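Local coordinates for ribosome-inactivating protein 3 (Zea mays, PDB 2PQI) that belongs to the ribosome-inactivating protein family and is a maize member of it with a mixed alpha and beta fold, at residues A[44-47]-A[48-52]. Residues are numbered along the deposited sequence; the frame is centred on the assembly and turned at random.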
ATOM      1  N   PRO A  44     -12.949  -5.632  -9.349  1.00 23.13           N
ATOM      2  CA  PRO A  44     -13.223  -4.333  -9.981  1.00 23.13           C
ATOM      3  C   PRO A  44     -13.692  -3.269  -8.979  1.00 26.19           C
ATOM      4  O   PRO A  44     -14.378  -3.567  -7.990  1.00 28.73           O
ATOM      5  CB  PRO A  44     -14.272  -4.670 -11.032  1.00 23.92           C
ATOM      6  CG  PRO A  44     -15.032  -5.817 -10.389  1.00 29.48           C
ATOM      7  CD  PRO A  44     -13.939  -6.649  -9.744  1.00 25.15           C
ATOM      8  N   GLU A  45     -13.313  -2.025  -9.242  1.00 24.58           N
ATOM      9  CA  GLU A  45     -13.653  -0.941  -8.352  1.00 26.67           C
ATOM     10  C   GLU A  45     -15.136  -0.721  -8.190  1.00 29.11           C
ATOM     11  O   GLU A  45     -15.927  -0.984  -9.083  1.00 30.42           O
ATOM     12  CB  GLU A  45     -13.000   0.362  -8.814  1.00 23.83           C
ATOM     13  CG  GLU A  45     -12.964   1.430  -7.725  1.00 32.17           C
ATOM     14  CD  GLU A  45     -12.175   2.666  -8.123  1.00 37.11           C
ATOM     15  OE1 GLU A  45     -11.874   3.485  -7.234  1.00 38.38           O
ATOM     16  OE2 GLU A  45     -11.858   2.822  -9.318  1.00 41.52           O
ATOM     17  N   LYS A  46     -15.492  -0.232  -7.015  1.00 34.51           N
ATOM     18  CA  LYS A  46     -16.863   0.091  -6.661  1.00 35.05           C
ATOM     19  C   LYS A  46     -16.861   1.379  -5.839  1.00 35.17           C
ATOM     20  O   LYS A  46     -15.867   1.726  -5.191  1.00 32.62           O
ATOM     21  CB  LYS A  46     -17.484  -1.022  -5.823  1.00 39.87           C
ATOM     22  CG  LYS A  46     -17.949  -2.222  -6.601  1.00 40.96           C
ATOM     23  CD  LYS A  46     -18.695  -3.163  -5.677  1.00 46.47           C
ATOM     24  CE  LYS A  46     -19.370  -4.271  -6.451  1.00 49.07           C
ATOM     25  NZ  LYS A  46     -19.762  -5.356  -5.529  1.00 51.46           N
ATOM     26  N   LYS A  47     -17.975   2.096  -5.881  1.00 37.71           N
ATOM     27  CA  LYS A  47     -18.105   3.318  -5.111  1.00 38.81           C
ATOM     28  C   LYS A  47     -17.912   2.887  -3.649  1.00 38.58           C
ATOM     29  O   LYS A  47     -17.102   3.451  -2.911  1.00 37.74           O
ATOM     30  CB  LYS A  47     -19.498   3.887  -5.326  1.00 39.70           C
ATOM     31  CG  LYS A  47     -19.522   5.347  -5.709  1.00 48.05           C
ATOM     32  CD  LYS A  47     -20.575   5.621  -6.800  1.00 56.46           C
ATOM     33  CE  LYS A  47     -20.037   5.330  -8.210  1.00 55.44           C
ATOM     34  NZ  LYS A  47     -21.038   5.613  -9.285  1.00 57.78           N
ATOM     35  N   VAL A  48     -18.658   1.858  -3.261  1.00 34.78           N
ATOM     36  CA  VAL A  48     -18.613   1.305  -1.922  1.00 32.69           C
ATOM     37  C   VAL A  48     -17.936  -0.049  -2.056  1.00 35.16           C
ATOM     38  O   VAL A  48     -18.525  -0.983  -2.587  1.00 40.88           O
ATOM     39  CB  VAL A  48     -20.048   1.102  -1.354  1.00 30.03           C
ATOM     40  CG1 VAL A  48     -19.988   0.326  -0.051  1.00 28.02           C
ATOM     41  CG2 VAL A  48     -20.723   2.451  -1.126  1.00 22.56           C
ATOM     42  N   PRO A  49     -16.684  -0.172  -1.581  1.00 35.34           N
ATOM     43  CA  PRO A  49     -15.909  -1.418  -1.644  1.00 33.92           C
ATOM     44  C   PRO A  49     -16.537  -2.592  -0.901  1.00 37.35           C
ATOM     45  O   PRO A  49     -17.042  -2.435   0.208  1.00 34.51           O
ATOM     46  CB  PRO A  49     -14.562  -1.014  -1.049  1.00 31.91           C
ATOM     47  CG  PRO A  49     -14.928   0.080  -0.117  1.00 31.55           C
ATOM     48  CD  PRO A  49     -15.900   0.886  -0.922  1.00 35.36           C
ATOM     49  N   GLU A  50     -16.501  -3.775  -1.508  1.00 41.68           N
ATOM     50  CA  GLU A  50     -17.076  -4.943  -0.853  1.00 42.95           C
ATOM     51  C   GLU A  50     -16.015  -5.894  -0.312  1.00 38.73           C
ATOM     52  O   GLU A  50     -16.282  -6.657   0.604  1.00 42.74           O
ATOM     53  CB  GLU A  50     -18.049  -5.678  -1.795  1.00 50.61           C
ATOM     54  CG  GLU A  50     -17.455  -6.703  -2.757  1.00 60.41           C
ATOM     55  CD  GLU A  50     -18.525  -7.327  -3.652  1.00 67.10           C
ATOM     56  OE1 GLU A  50     -19.651  -6.780  -3.690  1.00 64.76           O
ATOM     57  OE2 GLU A  50     -18.245  -8.351  -4.320  1.00 70.32           O
ATOM     58  N   LEU A  51     -14.808  -5.841  -0.862  1.00 36.25           N
ATOM     59  CA  LEU A  51     -13.729  -6.698  -0.384  1.00 30.50           C
ATOM     60  C   LEU A  51     -12.712  -5.859   0.371  1.00 27.61           C
ATOM     61  O   LEU A  51     -12.264  -4.821  -0.127  1.00 23.04           O
ATOM     62  CB  LEU A  51     -13.061  -7.430  -1.552  1.00 27.23           C
ATOM     63  CG  LEU A  51     -13.995  -8.441  -2.216  1.00 23.55           C
ATOM     64  CD1 LEU A  51     -13.296  -9.084  -3.389  1.00 21.04           C
ATOM     65  CD2 LEU A  51     -14.411  -9.496  -1.201  1.00 24.75           C
ATOM     66  N   TRP A  52     -12.364  -6.321   1.574  1.00 23.41           N
ATOM     67  CA  TRP A  52     -11.432  -5.624   2.447  1.00 22.44           C
ATOM     68  C   TRP A  52     -10.319  -6.474   3.006  1.00 24.41           C
ATOM     69  O   TRP A  52     -10.504  -7.659   3.312  1.00 27.36           O
ATOM     70  CB  TRP A  52     -12.157  -4.993   3.644  1.00 21.62           C
ATOM     71  CG  TRP A  52     -13.026  -3.837   3.307  1.00 21.01           C
ATOM     72  CD1 TRP A  52     -14.317  -3.887   2.887  1.00 23.14           C
ATOM     73  CD2 TRP A  52     -12.668  -2.450   3.351  1.00 21.33           C
ATOM     74  NE1 TRP A  52     -14.793  -2.619   2.668  1.00 25.80           N
ATOM     75  CE2 TRP A  52     -13.803  -1.714   2.948  1.00 23.78           C
ATOM     76  CE3 TRP A  52     -11.495  -1.757   3.693  1.00 20.01           C
ATOM     77  CZ2 TRP A  52     -13.807  -0.308   2.872  1.00 21.79           C
ATOM     78  CZ3 TRP A  52     -11.498  -0.361   3.617  1.00 25.99           C
ATOM     79  CH2 TRP A  52     -12.655   0.348   3.207  1.00 22.29           C
TER
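A tight bend in the surface loop between helix 16-28 and strand 52-58 lets Lys46 reach back over the backbone of Val48 towards Glu50. The chain turns at Lys47 and Val48. Lys46 leaves the bend with CG opposite its own carbonyl carbon (chi1 -79°) and then runs extended. Lys46 CB lies 3.4 Å from Val48 O, and CD follows over the same oxygen. The ammonium group ends at the carboxylate of Glu50, and the two side chains meet at an oblique angle. CG of Glu50 is placed between the two backbone neighbours of CA, N and C (chi1 86°), and the rest of the chain is extended, which brings the carboxylate to the end of the lysine. The pair is a salt bridge, but NZ of Lys46 and OE1 of Glu50 are modelled too close together, so the placement of both groups and the exact geometry are doubtful.

The loop delivers the chain to the second strand of the mixed sheet of this ribosome-inactivating protein. Asp71 accepts a hydrogen bond from the backbone N of Lys46, and Leu51 pairs through its backbone with Met70. Both ends of the bend are thus tied to the chain just after strand 63-69.

Pro49 is the buried residue of the turn. Its ring carbon CD packs 3.5 Å from Lys47 O, while the ring also touches Arg69. Past the bend, the indole of Trp52 folds back, and NE1 gives a weak hydrogen bond to Pro49 O, 3.3 Å long and bent to 138°.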